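PDB 3IGH: uncharacterized metal-dependent hydrolase from Pyrococcus horikoshii, which is uncharacterized but probably acts as a metal-dependent amidohydrolase on carbon-nitrogen bonds other than peptide bonds. Local coordinates for residues 207-212 and 260-265; 238-243 and 301-306; 311-316 and 322-327; 349-354 and 390-395. One frame throughout, in Å; residues are numbered along the deposited sequence.

Contact 1: residues 207-212 and 260-265; sequences FMSVNE and GVKLFT. With SO4 (sulfate ion), chain H; SO4 (sulfate ion), chain B.
Lys-262 runs past Met-208 and Ser-209, touching both with the carbon part of its side chain. Its CG stands opposite the backbone N (chi1 171°), and bends at chi2 and chi4 then steer the amine toward a sulfate. Met-208 is bent at chi2 and chi3, both at -62°, which brings the terminal CE rather than the sulfur to Lys-262 CD, at 3.6 Å; the two side chains cross at about a right angle. Ser-209 OG lies 3.5 Å from Lys-262 CG in plain van der Waals contact, and its polar links across the contact run through water. One water joins Ser-209 OG, at 2.7 Å, to Lys-262 O, at 3.0 Å. A second touches the same hydroxyl, accepts from Lys-262 NZ and donates to the sulfate, which NZ also holds directly through O4 at 2.8 Å. Phe-264 presents its ring edge to sulfate O3, 3.3 Å from CE1, while Lys-262 CE sits over one face, toward the rim. The sulfate, probably from the crystallisation liquor, is also bound by His-67, His-314 and His-339, where amidohydrolases commonly carry their metal centre. Strand 230-235 lies between strands 202-210 and 256-264, and helices 237-246 and 294-305 pack on Val-261 and Leu-263.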
loop_
_atom_site.group_PDB
_atom_site.type_symbol
_atom_site.label_atom_id
_atom_site.label_comp_id
_atom_site.label_asym_id
_atom_site.label_seq_id
_atom_site.Cartn_x
_atom_site.Cartn_y
_atom_site.Cartn_z
ATOM N N PHE A 207 -0.855 -7.718 13.731
ATOM C CA PHE A 207 -2.286 -7.792 14.012
ATOM C C PHE A 207 -2.783 -9.033 13.279
ATOM O O PHE A 207 -2.797 -9.074 12.056
ATOM C CB PHE A 207 -2.949 -6.482 13.538
ATOM C CG PHE A 207 -4.463 -6.414 13.671
ATOM C CD1 PHE A 207 -5.217 -7.401 14.319
ATOM C CD2 PHE A 207 -5.133 -5.298 13.158
ATOM C CE1 PHE A 207 -6.623 -7.305 14.393
ATOM C CE2 PHE A 207 -6.524 -5.183 13.242
ATOM C CZ PHE A 207 -7.270 -6.187 13.859
ATOM N N MET A 208 -3.167 -10.047 14.051
ATOM C CA MET A 208 -3.578 -11.355 13.515
ATOM C C MET A 208 -5.078 -11.477 13.296
ATOM O O MET A 208 -5.854 -10.984 14.100
ATOM C CB MET A 208 -3.124 -12.456 14.468
ATOM C CG MET A 208 -1.702 -12.230 14.994
ATOM S SD MET A 208 -0.488 -12.223 13.654
ATOM C CE MET A 208 -0.808 -13.892 13.143
ATOM N N SER A 209 -5.452 -12.180 12.219
ATOM C CA SER A 209 -6.849 -12.383 11.790
ATOM C C SER A 209 -7.588 -11.069 11.567
ATOM O O SER A 209 -8.643 -10.803 12.157
ATOM C CB SER A 209 -7.616 -13.337 12.718
ATOM O OG SER A 209 -6.999 -14.608 12.722
ATOM N N VAL A 210 -7.012 -10.245 10.704
ATOM C CA VAL A 210 -7.662 -9.010 10.293
ATOM C C VAL A 210 -8.808 -9.403 9.358
ATOM O O VAL A 210 -8.569 -9.995 8.297
ATOM C CB VAL A 210 -6.645 -8.070 9.561
ATOM C CG1 VAL A 210 -7.323 -6.812 9.037
ATOM C CG2 VAL A 210 -5.510 -7.699 10.488
ATOM N N ASN A 211 -10.045 -9.098 9.755
ATOM C CA ASN A 211 -11.205 -9.382 8.908
ATOM C C ASN A 211 -11.511 -8.213 7.959
ATOM O O ASN A 211 -10.733 -7.263 7.872
ATOM C CB ASN A 211 -12.443 -9.799 9.747
ATOM C CG ASN A 211 -12.943 -8.697 10.690
ATOM O OD1 ASN A 211 -12.814 -7.502 10.416
ATOM N ND2 ASN A 211 -13.539 -9.110 11.814
ATOM N N GLU A 212 -12.648 -8.280 7.270
ATOM C CA GLU A 212 -12.975 -7.324 6.200
ATOM C C GLU A 212 -13.113 -5.900 6.718
ATOM O O GLU A 212 -12.504 -4.971 6.180
ATOM C CB GLU A 212 -14.266 -7.743 5.471
ATOM C CG GLU A 212 -14.134 -8.975 4.556
ATOM C CD GLU A 212 -14.275 -10.340 5.266
ATOM O OE1 GLU A 212 -14.244 -10.428 6.526
ATOM O OE2 GLU A 212 -14.413 -11.346 4.529
ATOM N N GLY A 260 0.470 -10.653 5.580
ATOM C CA GLY A 260 0.291 -12.098 5.456
ATOM C C GLY A 260 -1.122 -12.589 5.671
ATOM O O GLY A 260 -2.060 -11.799 5.705
ATOM N N VAL A 261 -1.253 -13.905 5.797
ATOM C CA VAL A 261 -2.521 -14.561 6.123
ATOM C C VAL A 261 -2.321 -15.356 7.418
ATOM O O VAL A 261 -1.215 -15.840 7.697
ATOM C CB VAL A 261 -3.000 -15.507 4.960
ATOM C CG1 VAL A 261 -2.044 -16.684 4.763
ATOM C CG2 VAL A 261 -4.431 -16.017 5.192
ATOM N N LYS A 262 -3.392 -15.499 8.192
ATOM C CA LYS A 262 -3.357 -16.274 9.419
ATOM C C LYS A 262 -4.220 -17.537 9.289
ATOM O O LYS A 262 -5.393 -17.462 8.930
ATOM C CB LYS A 262 -3.799 -15.406 10.609
ATOM C CG LYS A 262 -4.008 -16.148 11.936
ATOM C CD LYS A 262 -2.748 -16.839 12.433
ATOM C CE LYS A 262 -3.027 -17.619 13.713
ATOM N NZ LYS A 262 -3.422 -16.751 14.851
ATOM N N LEU A 263 -3.608 -18.682 9.576
ATOM C CA LEU A 263 -4.268 -19.995 9.525
ATOM C C LEU A 263 -4.226 -20.708 10.879
ATOM O O LEU A 263 -3.396 -20.390 11.736
ATOM C CB LEU A 263 -3.573 -20.899 8.494
ATOM C CG LEU A 263 -3.445 -20.327 7.075
ATOM C CD1 LEU A 263 -2.586 -21.230 6.223
ATOM C CD2 LEU A 263 -4.816 -20.151 6.489
ATOM N N PHE A 264 -5.086 -21.714 11.027
ATOM C CA PHE A 264 -5.220 -22.490 12.267
ATOM C C PHE A 264 -5.102 -23.977 11.968
ATOM O O PHE A 264 -5.682 -24.464 11.003
ATOM C CB PHE A 264 -6.596 -22.243 12.893
ATOM C CG PHE A 264 -6.805 -20.836 13.365
ATOM C CD1 PHE A 264 -6.524 -20.486 14.688
ATOM C CD2 PHE A 264 -7.286 -19.858 12.497
ATOM C CE1 PHE A 264 -6.717 -19.181 15.136
ATOM C CE2 PHE A 264 -7.473 -18.544 12.932
ATOM C CZ PHE A 264 -7.192 -18.208 14.255
ATOM N N THR A 265 -4.339 -24.691 12.782
ATOM C CA THR A 265 -4.375 -26.152 12.762
ATOM C C THR A 265 -5.288 -26.698 13.857
ATOM O O THR A 265 -6.041 -27.630 13.606
ATOM C CB THR A 265 -2.991 -26.791 12.931
ATOM O OG1 THR A 265 -2.353 -26.257 14.099
ATOM C CG2 THR A 265 -2.127 -26.534 11.708
HETATM S S SO4 H . -14.426 -12.742 11.151
HETATM O O1 SO4 H . -13.898 -11.829 12.157
HETATM O O2 SO4 H . -15.360 -13.679 11.763
HETATM O O3 SO4 H . -15.120 -11.980 10.123
HETATM O O4 SO4 H . -13.331 -13.478 10.536
HETATM S S SO4 B . -4.802 -17.201 18.188
HETATM O O1 SO4 B . -4.913 -15.831 17.728
HETATM O O2 SO4 B . -4.436 -17.198 19.596
HETATM O O3 SO4 B . -6.096 -17.855 18.056
HETATM O O4 SO4 B . -3.761 -17.889 17.415
HETATM O O HOH W 1 -7.429 -15.778 10.318
HETATM O O HOH W 2 -5.842 -15.294 15.065
#

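Contact 2: residues 238-243 and 301-306. With SO4 (sulfate ion), chain C; SO4 (sulfate ion), chain R; SO4 (sulfate ion), chain S.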
loop_
_atom_site.group_PDB
_atom_site.type_symbol
_atom_site.label_atom_id
_atom_site.label_comp_id
_atom_site.label_asym_id
_atom_site.label_seq_id
_atom_site.Cartn_x
_atom_site.Cartn_y
_atom_site.Cartn_z
ATOM N N GLU A 238 -10.639 -15.443 4.203
ATOM C CA GLU A 238 -11.723 -14.802 3.480
ATOM C C GLU A 238 -11.264 -13.457 2.918
ATOM O O GLU A 238 -11.565 -13.122 1.767
ATOM C CB GLU A 238 -12.952 -14.630 4.387
ATOM C CG GLU A 238 -13.644 -15.947 4.801
ATOM C CD GLU A 238 -12.890 -16.785 5.864
ATOM O OE1 GLU A 238 -13.193 -17.995 5.961
ATOM O OE2 GLU A 238 -12.006 -16.262 6.595
ATOM N N VAL A 239 -10.514 -12.698 3.712
ATOM C CA VAL A 239 -9.937 -11.447 3.216
ATOM C C VAL A 239 -8.866 -11.686 2.154
ATOM O O VAL A 239 -8.792 -10.939 1.176
ATOM C CB VAL A 239 -9.408 -10.551 4.365
ATOM C CG1 VAL A 239 -8.672 -9.330 3.818
ATOM C CG2 VAL A 239 -10.570 -10.094 5.204
ATOM N N LEU A 240 -8.071 -12.741 2.324
ATOM C CA LEU A 240 -7.046 -13.086 1.343
ATOM C C LEU A 240 -7.661 -13.277 -0.057
ATOM O O LEU A 240 -7.100 -12.802 -1.052
ATOM C CB LEU A 240 -6.262 -14.334 1.777
ATOM C CG LEU A 240 -5.295 -14.951 0.757
ATOM C CD1 LEU A 240 -4.205 -13.942 0.371
ATOM C CD2 LEU A 240 -4.668 -16.248 1.289
ATOM N N ASP A 241 -8.824 -13.929 -0.124
ATOM C CA ASP A 241 -9.552 -14.070 -1.407
ATOM C C ASP A 241 -9.827 -12.725 -2.071
ATOM O O ASP A 241 -9.727 -12.589 -3.289
ATOM C CB ASP A 241 -10.884 -14.800 -1.211
ATOM C CG ASP A 241 -10.708 -16.280 -0.935
ATOM O OD1 ASP A 241 -9.596 -16.806 -1.161
ATOM O OD2 ASP A 241 -11.688 -16.918 -0.491
ATOM N N LYS A 242 -10.182 -11.738 -1.259
ATOM C CA LYS A 242 -10.457 -10.401 -1.768
ATOM C C LYS A 242 -9.188 -9.659 -2.189
ATOM O O LYS A 242 -9.208 -8.921 -3.169
ATOM C CB LYS A 242 -11.257 -9.600 -0.751
ATOM C CG LYS A 242 -12.641 -10.176 -0.502
ATOM C CD LYS A 242 -13.526 -9.201 0.253
ATOM C CE LYS A 242 -14.955 -9.724 0.329
ATOM N NZ LYS A 242 -15.878 -8.757 0.983
ATOM N N LEU A 243 -8.085 -9.869 -1.466
ATOM C CA LEU A 243 -6.785 -9.324 -1.889
ATOM C C LEU A 243 -6.394 -9.864 -3.251
ATOM O O LEU A 243 -5.991 -9.103 -4.129
ATOM C CB LEU A 243 -5.687 -9.673 -0.882
ATOM C CG LEU A 243 -5.827 -9.111 0.535
ATOM C CD1 LEU A 243 -4.591 -9.472 1.350
ATOM C CD2 LEU A 243 -6.048 -7.603 0.517
ATOM N N THR A 301 -1.916 -21.392 1.856
ATOM C CA THR A 301 -0.499 -21.043 1.889
ATOM C C THR A 301 0.014 -20.689 0.483
ATOM O O THR A 301 0.662 -19.661 0.298
ATOM C CB THR A 301 0.337 -22.192 2.505
ATOM O OG1 THR A 301 -0.067 -22.402 3.867
ATOM C CG2 THR A 301 1.835 -21.881 2.470
ATOM N N GLU A 302 -0.311 -21.518 -0.508
ATOM C CA GLU A 302 0.128 -21.264 -1.886
ATOM C C GLU A 302 -0.512 -20.027 -2.512
ATOM O O GLU A 302 0.153 -19.308 -3.268
ATOM C CB GLU A 302 -0.062 -22.497 -2.784
ATOM C CG GLU A 302 0.853 -23.691 -2.437
ATOM C CD GLU A 302 2.349 -23.386 -2.549
ATOM O OE1 GLU A 302 3.004 -23.989 -3.417
ATOM O OE2 GLU A 302 2.885 -22.565 -1.760
ATOM N N LYS A 303 -1.790 -19.790 -2.213
ATOM C CA LYS A 303 -2.472 -18.571 -2.630
ATOM C C LYS A 303 -1.736 -17.341 -2.076
ATOM O O LYS A 303 -1.433 -16.388 -2.808
ATOM C CB LYS A 303 -3.919 -18.603 -2.138
ATOM C CG LYS A 303 -4.777 -17.430 -2.595
ATOM C CD LYS A 303 -6.173 -17.468 -1.964
ATOM C CE LYS A 303 -6.999 -18.657 -2.447
ATOM N NZ LYS A 303 -7.167 -18.636 -3.927
ATOM N N ALA A 304 -1.435 -17.374 -0.777
ATOM C CA ALA A 304 -0.672 -16.299 -0.131
ATOM C C ALA A 304 0.717 -16.119 -0.743
ATOM O O ALA A 304 1.138 -14.998 -1.007
ATOM C CB ALA A 304 -0.544 -16.572 1.362
ATOM N N ARG A 305 1.416 -17.229 -0.989
ATOM C CA ARG A 305 2.776 -17.178 -1.527
ATOM C C ARG A 305 2.825 -16.639 -2.957
ATOM O O ARG A 305 3.794 -15.986 -3.346
ATOM C CB ARG A 305 3.462 -18.549 -1.420
ATOM C CG ARG A 305 3.816 -18.967 0.034
ATOM C CD ARG A 305 4.540 -17.841 0.770
ATOM N NE ARG A 305 5.834 -17.521 0.143
ATOM C CZ ARG A 305 6.464 -16.357 0.260
ATOM N NH1 ARG A 305 7.644 -16.188 -0.327
ATOM N NH2 ARG A 305 5.932 -15.368 0.976
ATOM N N SER A 306 1.754 -16.872 -3.712
ATOM C CA SER A 306 1.609 -16.315 -5.058
ATOM C C SER A 306 1.495 -14.785 -5.025
ATOM O O SER A 306 1.675 -14.129 -6.046
ATOM C CB SER A 306 0.411 -16.938 -5.797
ATOM O OG SER A 306 -0.830 -16.351 -5.417
HETATM S S SO4 C . 7.848 -19.381 -2.379
HETATM O O1 SO4 C . 8.724 -18.566 -1.537
HETATM O O2 SO4 C . 6.696 -19.815 -1.604
HETATM O O3 SO4 C . 7.387 -18.597 -3.522
HETATM O O4 SO4 C . 8.597 -20.543 -2.846
HETATM S S SO4 R . -8.862 -21.039 -5.235
HETATM O O1 SO4 R . -9.043 -21.369 -3.823
HETATM O O2 SO4 R . -9.467 -22.079 -6.062
HETATM O O3 SO4 R . -9.508 -19.761 -5.523
HETATM O O4 SO4 R . -7.436 -20.945 -5.541
HETATM S S SO4 S . 9.412 -13.211 -1.029
HETATM O O1 SO4 S . 10.155 -11.963 -1.190
HETATM O O2 SO4 S . 8.418 -13.051 0.022
HETATM O O3 SO4 S . 8.722 -13.544 -2.278
HETATM O O4 SO4 S . 10.343 -14.277 -0.664
#
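With chi1 at 171° in Leu-240 and -176° in Lys-303, each side chain starts out opposite its own backbone N, and the two slide past each other in opposite directions. They lie between helices 237-246 and 294-305, two outer helices of the TIM-type barrel, whose local axes approach to 10.6 Å and run 37° apart. Leu-240 packs mainly through CD2, which rests 3.8 Å from Lys-303 CD, with CG equally near that atom, and 4.1 Å from Ala-304 CB. At the more exposed margin Asp-241 crosses Lys-303 at about a right angle, its OD1 3.4 Å from Lys-303 CE in the conformer described. Asp-241 OD1 stays 4.1 Å from Lys-303 NZ, too far for a salt bridge, and because Lys-303 has two modelled conformers its amine position, with a weak bond to a sulfate, is tentative. Underneath, Val-261 of strand 256-264 touches both Leu-240 and Ala-304, and Ile-246 of the second subunit packs on Leu-243. Within segment 301-306, Ser-306 OG donates to Lys-303 O at 2.7 Å.

Contact 3: residues 311-316 and 322-327; sequences VAIHAI and DVALDV. With SO4 (sulfate ion), chain B.
Ile-313 and Ala-324 meet through methyl groups, Ile-313 CG2 lying 3.9 Å from Ala-324 CB. The isoleucine uses both branches: with chi1 at -52°, CG1 lies beside the backbone N and CG2 stands opposite that N, facing Ala-324, while the CG1 arm, extended at chi2, carries CD1 to within 4.0 Å of Val-327 CG1. Ala-315, two residues along the strand and pointing the same way, sets its CB 4.2 Å from Ala-324 CB. All these groups are apolar and buried; the local axes pass 8.7 Å apart and run nearly antiparallel, at 160°. In the next shell, Phe-328 also packs on Ile-313, and Thr-301 of helix 294-305 on Val-327. Farther out, Asp-326 forms salt bridges with Arg-294 and Arg-350. His-314, between the two packing residues, points away from the helix; its ND1 donates to sulfate O4 at 2.8 Å and 172°, with the sulfur near the ring plane, and its NE2 bonds to Gly-267 O. One strand thus packs a helix with alternate residues and offers a histidine to the probable metal site. These are the first strand and the helix of the beta-alpha-beta unit 310-315, 318-331, 336-337, an arrangement characteristic of a TIM-type barrel.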
loop_
_atom_site.group_PDB
_atom_site.type_symbol
_atom_site.label_atom_id
_atom_site.label_comp_id
_atom_site.label_asym_id
_atom_site.label_seq_id
_atom_site.Cartn_x
_atom_site.Cartn_y
_atom_site.Cartn_z
ATOM N N VAL A 311 2.858 -16.333 5.844
ATOM C CA VAL A 311 1.856 -17.290 6.286
ATOM C C VAL A 311 2.148 -17.645 7.751
ATOM O O VAL A 311 3.231 -18.152 8.079
ATOM C CB VAL A 311 1.881 -18.568 5.401
ATOM C CG1 VAL A 311 0.811 -19.561 5.865
ATOM C CG2 VAL A 311 1.701 -18.197 3.908
ATOM N N ALA A 312 1.180 -17.361 8.615
ATOM C CA ALA A 312 1.278 -17.680 10.035
ATOM C C ALA A 312 0.281 -18.761 10.371
ATOM O O ALA A 312 -0.899 -18.653 10.041
ATOM C CB ALA A 312 1.020 -16.435 10.906
ATOM N N ILE A 313 0.764 -19.812 11.025
ATOM C CA ILE A 313 -0.094 -20.921 11.408
ATOM C C ILE A 313 -0.111 -21.110 12.930
ATOM O O ILE A 313 0.923 -21.359 13.546
ATOM C CB ILE A 313 0.332 -22.250 10.723
ATOM C CG1 ILE A 313 0.448 -22.062 9.193
ATOM C CG2 ILE A 313 -0.678 -23.339 11.056
ATOM C CD1 ILE A 313 0.761 -23.350 8.399
ATOM N N HIS A 314 -1.297 -20.995 13.510
ATOM C CA HIS A 314 -1.551 -21.349 14.912
ATOM C C HIS A 314 -1.355 -22.856 15.087
ATOM O O HIS A 314 -2.009 -23.654 14.405
ATOM C CB HIS A 314 -2.993 -20.933 15.233
ATOM C CG HIS A 314 -3.563 -21.498 16.505
ATOM N ND1 HIS A 314 -4.039 -20.692 17.518
ATOM C CD2 HIS A 314 -3.812 -22.773 16.896
ATOM C CE1 HIS A 314 -4.524 -21.444 18.489
ATOM N NE2 HIS A 314 -4.387 -22.713 18.143
ATOM N N ALA A 315 -0.467 -23.235 16.001
ATOM C CA ALA A 315 -0.309 -24.637 16.418
ATOM C C ALA A 315 0.027 -24.696 17.906
ATOM O O ALA A 315 1.115 -24.313 18.311
ATOM C CB ALA A 315 0.779 -25.330 15.603
ATOM N N ILE A 316 -0.915 -25.177 18.710
ATOM C CA ILE A 316 -0.709 -25.276 20.156
ATOM C C ILE A 316 -0.256 -26.701 20.524
ATOM O O ILE A 316 0.794 -26.884 21.138
ATOM C CB ILE A 316 -1.971 -24.776 20.926
ATOM C CG1 ILE A 316 -2.073 -23.255 20.766
ATOM C CG2 ILE A 316 -1.900 -25.119 22.420
ATOM C CD1 ILE A 316 -3.224 -22.588 21.512
ATOM N N ASP A 322 3.152 -30.815 14.068
ATOM C CA ASP A 322 3.508 -31.727 12.965
ATOM C C ASP A 322 2.798 -31.307 11.680
ATOM O O ASP A 322 3.425 -31.229 10.626
ATOM C CB ASP A 322 3.140 -33.187 13.279
ATOM C CG ASP A 322 4.043 -33.828 14.323
ATOM O OD1 ASP A 322 5.254 -33.538 14.348
ATOM O OD2 ASP A 322 3.533 -34.658 15.111
ATOM N N VAL A 323 1.498 -31.038 11.794
ATOM C CA VAL A 323 0.660 -30.608 10.681
ATOM C C VAL A 323 1.170 -29.284 10.099
ATOM O O VAL A 323 1.334 -29.166 8.885
ATOM C CB VAL A 323 -0.829 -30.493 11.104
ATOM C CG1 VAL A 323 -1.693 -29.891 9.990
ATOM C CG2 VAL A 323 -1.374 -31.856 11.525
ATOM N N ALA A 324 1.443 -28.308 10.967
ATOM C CA ALA A 324 1.982 -27.012 10.527
ATOM C C ALA A 324 3.320 -27.175 9.834
ATOM O O ALA A 324 3.556 -26.569 8.777
ATOM C CB ALA A 324 2.109 -26.027 11.706
ATOM N N LEU A 325 4.190 -28.006 10.409
ATOM C CA LEU A 325 5.501 -28.232 9.816
ATOM C C LEU A 325 5.391 -28.972 8.465
ATOM O O LEU A 325 6.163 -28.691 7.550
ATOM C CB LEU A 325 6.444 -28.951 10.794
ATOM C CG LEU A 325 6.861 -28.185 12.069
ATOM C CD1 LEU A 325 7.643 -29.078 13.021
ATOM C CD2 LEU A 325 7.667 -26.936 11.754
ATOM N N ASP A 326 4.405 -29.865 8.343
ATOM C CA ASP A 326 4.106 -30.557 7.074
ATOM C C ASP A 326 3.740 -29.560 5.968
ATOM O O ASP A 326 4.209 -29.687 4.833
ATOM C CB ASP A 326 2.963 -31.570 7.248
ATOM C CG ASP A 326 3.401 -32.863 7.937
ATOM O OD1 ASP A 326 4.605 -33.062 8.168
ATOM O OD2 ASP A 326 2.520 -33.687 8.258
ATOM N N VAL A 327 2.927 -28.558 6.318
ATOM C CA VAL A 327 2.509 -27.512 5.381
ATOM C C VAL A 327 3.721 -26.724 4.881
ATOM O O VAL A 327 3.902 -26.550 3.669
ATOM C CB VAL A 327 1.434 -26.577 6.008
ATOM C CG1 VAL A 327 1.054 -25.447 5.061
ATOM C CG2 VAL A 327 0.191 -27.380 6.355
HETATM S S SO4 B . -4.802 -17.201 18.188
HETATM O O1 SO4 B . -4.913 -15.831 17.728
HETATM O O2 SO4 B . -4.436 -17.198 19.596
HETATM O O3 SO4 B . -6.096 -17.855 18.056
HETATM O O4 SO4 B . -3.761 -17.889 17.415
#

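Contact 4: residues 349-354 and 390-395; sequences ERVKNL and MKVAEL
This is a water-lined apolar contact on the periphery of the barrel, where helix 345-354 lies against the weakly bonded part of helix 386-392 and the chain beyond it. Val-392 is central to the contact. With chi1 at -63°, its CG1 is opposite the carbonyl carbon and CG2 falls between the backbone N and that carbon, where it meets Val-351 CG1 at 3.8 Å, the two valines crossing at about a right angle. The same Val-351 methyl touches Ala-393 CB at 3.9 Å. Lys-352 takes part only near its root, CB resting 3.9 Å from Val-392 CB, while the extended remainder leads its amine away. The backbones come close as well: Lys-352 CA makes a CA-H...O contact of 3.6 Å with Val-392 O. Around that carbonyl gather two waters, one also lying 2.8 Å from Val-351 O, the other 2.6 Å from Lys-352 O and only weakly tied to Val-392 O. Arg-350 and Leu-354 lean on helix 318-331, whereas beyond Ala-393 the chain enters strand 395-397, beside strand 357-360.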
loop_
_atom_site.group_PDB
_atom_site.type_symbol
_atom_site.label_atom_id
_atom_site.label_comp_id
_atom_site.label_asym_id
_atom_site.label_seq_id
_atom_site.Cartn_x
_atom_site.Cartn_y
_atom_site.Cartn_z
ATOM N N GLU A 349 14.611 -30.335 16.001
ATOM C CA GLU A 349 15.482 -30.417 14.829
ATOM C C GLU A 349 14.714 -30.126 13.536
ATOM O O GLU A 349 15.264 -29.549 12.596
ATOM C CB GLU A 349 16.167 -31.790 14.761
ATOM C CG GLU A 349 17.387 -31.865 13.823
ATOM C CD GLU A 349 18.571 -31.003 14.278
ATOM O OE1 GLU A 349 19.355 -30.571 13.406
ATOM O OE2 GLU A 349 18.725 -30.756 15.497
ATOM N N ARG A 350 13.442 -30.516 13.496
ATOM C CA ARG A 350 12.611 -30.237 12.325
ATOM C C ARG A 350 12.335 -28.736 12.191
ATOM O O ARG A 350 12.436 -28.181 11.092
ATOM C CB ARG A 350 11.313 -31.037 12.360
ATOM C CG ARG A 350 10.612 -31.037 11.023
ATOM C CD ARG A 350 9.454 -31.986 10.974
ATOM N NE ARG A 350 8.835 -31.915 9.657
ATOM C CZ ARG A 350 7.554 -32.159 9.411
ATOM N NH1 ARG A 350 7.099 -32.073 8.165
ATOM N NH2 ARG A 350 6.730 -32.492 10.401
ATOM N N VAL A 351 12.032 -28.087 13.316
ATOM C CA VAL A 351 11.909 -26.618 13.378
ATOM C C VAL A 351 13.181 -25.948 12.841
ATOM O O VAL A 351 13.115 -25.049 11.993
ATOM C CB VAL A 351 11.566 -26.132 14.826
ATOM C CG1 VAL A 351 11.853 -24.642 15.007
ATOM C CG2 VAL A 351 10.097 -26.439 15.163
ATOM N N LYS A 352 14.334 -26.427 13.308
ATOM C CA LYS A 352 15.637 -25.923 12.865
ATOM C C LYS A 352 15.832 -26.086 11.358
ATOM O O LYS A 352 16.199 -25.129 10.669
ATOM C CB LYS A 352 16.770 -26.628 13.621
ATOM C CG LYS A 352 18.158 -26.080 13.310
ATOM C CD LYS A 352 19.227 -26.800 14.106
ATOM C CE LYS A 352 20.575 -26.119 13.945
ATOM N NZ LYS A 352 21.587 -26.688 14.880
ATOM N N ASN A 353 15.564 -27.292 10.860
ATOM C CA ASN A 353 15.777 -27.618 9.453
ATOM C C ASN A 353 14.884 -26.854 8.484
ATOM O O ASN A 353 15.325 -26.489 7.396
ATOM C CB ASN A 353 15.647 -29.127 9.234
ATOM C CG ASN A 353 16.805 -29.909 9.857
ATOM O OD1 ASN A 353 17.891 -29.366 10.083
ATOM N ND2 ASN A 353 16.569 -31.186 10.145
ATOM N N LEU A 354 13.641 -26.595 8.887
ATOM C CA LEU A 354 12.693 -25.867 8.036
ATOM C C LEU A 354 12.833 -24.358 8.144
ATOM O O LEU A 354 12.192 -23.619 7.394
ATOM C CB LEU A 354 11.246 -26.293 8.337
ATOM C CG LEU A 354 10.887 -27.747 8.016
ATOM C CD1 LEU A 354 9.504 -28.104 8.532
ATOM C CD2 LEU A 354 10.978 -28.021 6.527
ATOM N N MET A 390 14.647 -20.924 21.245
ATOM C CA MET A 390 15.510 -19.800 20.873
ATOM C C MET A 390 16.797 -20.306 20.206
ATOM O O MET A 390 17.403 -19.615 19.381
ATOM C CB MET A 390 15.845 -18.977 22.122
ATOM C CG MET A 390 15.915 -17.463 21.930
ATOM S SD MET A 390 15.949 -16.568 23.512
ATOM C CE MET A 390 17.315 -17.402 24.327
ATOM N N LYS A 391 17.202 -21.520 20.574
ATOM C CA LYS A 391 18.385 -22.170 20.017
ATOM C C LYS A 391 18.176 -22.633 18.572
ATOM O O LYS A 391 19.128 -22.694 17.796
ATOM C CB LYS A 391 18.770 -23.368 20.891
ATOM C CG LYS A 391 20.255 -23.691 20.925
ATOM C CD LYS A 391 20.641 -24.360 22.246
ATOM C CE LYS A 391 20.747 -23.337 23.379
ATOM N NZ LYS A 391 20.765 -23.969 24.727
ATOM N N VAL A 392 16.936 -22.959 18.213
ATOM C CA VAL A 392 16.648 -23.529 16.890
ATOM C C VAL A 392 15.897 -22.593 15.926
ATOM O O VAL A 392 15.823 -22.874 14.731
ATOM C CB VAL A 392 15.951 -24.924 16.975
ATOM C CG1 VAL A 392 16.877 -25.951 17.645
ATOM C CG2 VAL A 392 14.600 -24.843 17.692
ATOM N N ALA A 393 15.354 -21.487 16.433
ATOM C CA ALA A 393 14.583 -20.569 15.586
ATOM C C ALA A 393 14.662 -19.121 16.039
ATOM O O ALA A 393 14.931 -18.837 17.212
ATOM C CB ALA A 393 13.123 -21.009 15.519
ATOM N N GLU A 394 14.425 -18.208 15.098
ATOM C CA GLU A 394 14.132 -16.826 15.450
ATOM C C GLU A 394 12.842 -16.820 16.268
ATOM O O GLU A 394 11.844 -17.432 15.884
ATOM C CB GLU A 394 13.968 -15.973 14.198
ATOM C CG GLU A 394 14.007 -14.493 14.481
ATOM C CD GLU A 394 15.423 -13.940 14.520
ATOM O OE1 GLU A 394 15.811 -13.363 15.563
ATOM O OE2 GLU A 394 16.141 -14.078 13.507
ATOM N N LEU A 395 12.894 -16.166 17.421
ATOM C CA LEU A 395 11.805 -16.215 18.379
ATOM C C LEU A 395 11.338 -14.798 18.678
ATOM O O LEU A 395 12.147 -13.929 18.995
ATOM C CB LEU A 395 12.298 -16.895 19.659
ATOM C CG LEU A 395 11.332 -17.333 20.756
ATOM C CD1 LEU A 395 10.543 -18.550 20.319
ATOM C CD2 LEU A 395 12.125 -17.668 22.007
HETATM O O HOH W 3 14.001 -22.446 12.593
HETATM O O HOH W 4 16.847 -22.737 11.588
#

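Overall arrangement
The four contacts lie in one part of the barrel, in its strands and outer helices. Contacts 1 and 2 alternate along the chain; contacts 3 and 4 then come in series. Centres of contacts 1 and 3 lie about 13 Å apart on adjacent strands, 256-264 and 310-315, and both reach the sulfate that occupies the probable metal site. Contact 2, about 11 Å from contact 1 between centres, lies on the outer helical layer, and Thr-301 there packs on both Leu-263 and Val-327. Contact 4, about 14 Å from contact 3 between centres, is joined to it through the salt bridge of Arg-350 with Asp-326, yet does not touch contacts 1 or 2. Lys-262 and His-314, which hold the sulfate, thus lie on neighbouring strands, with helices packed outside them.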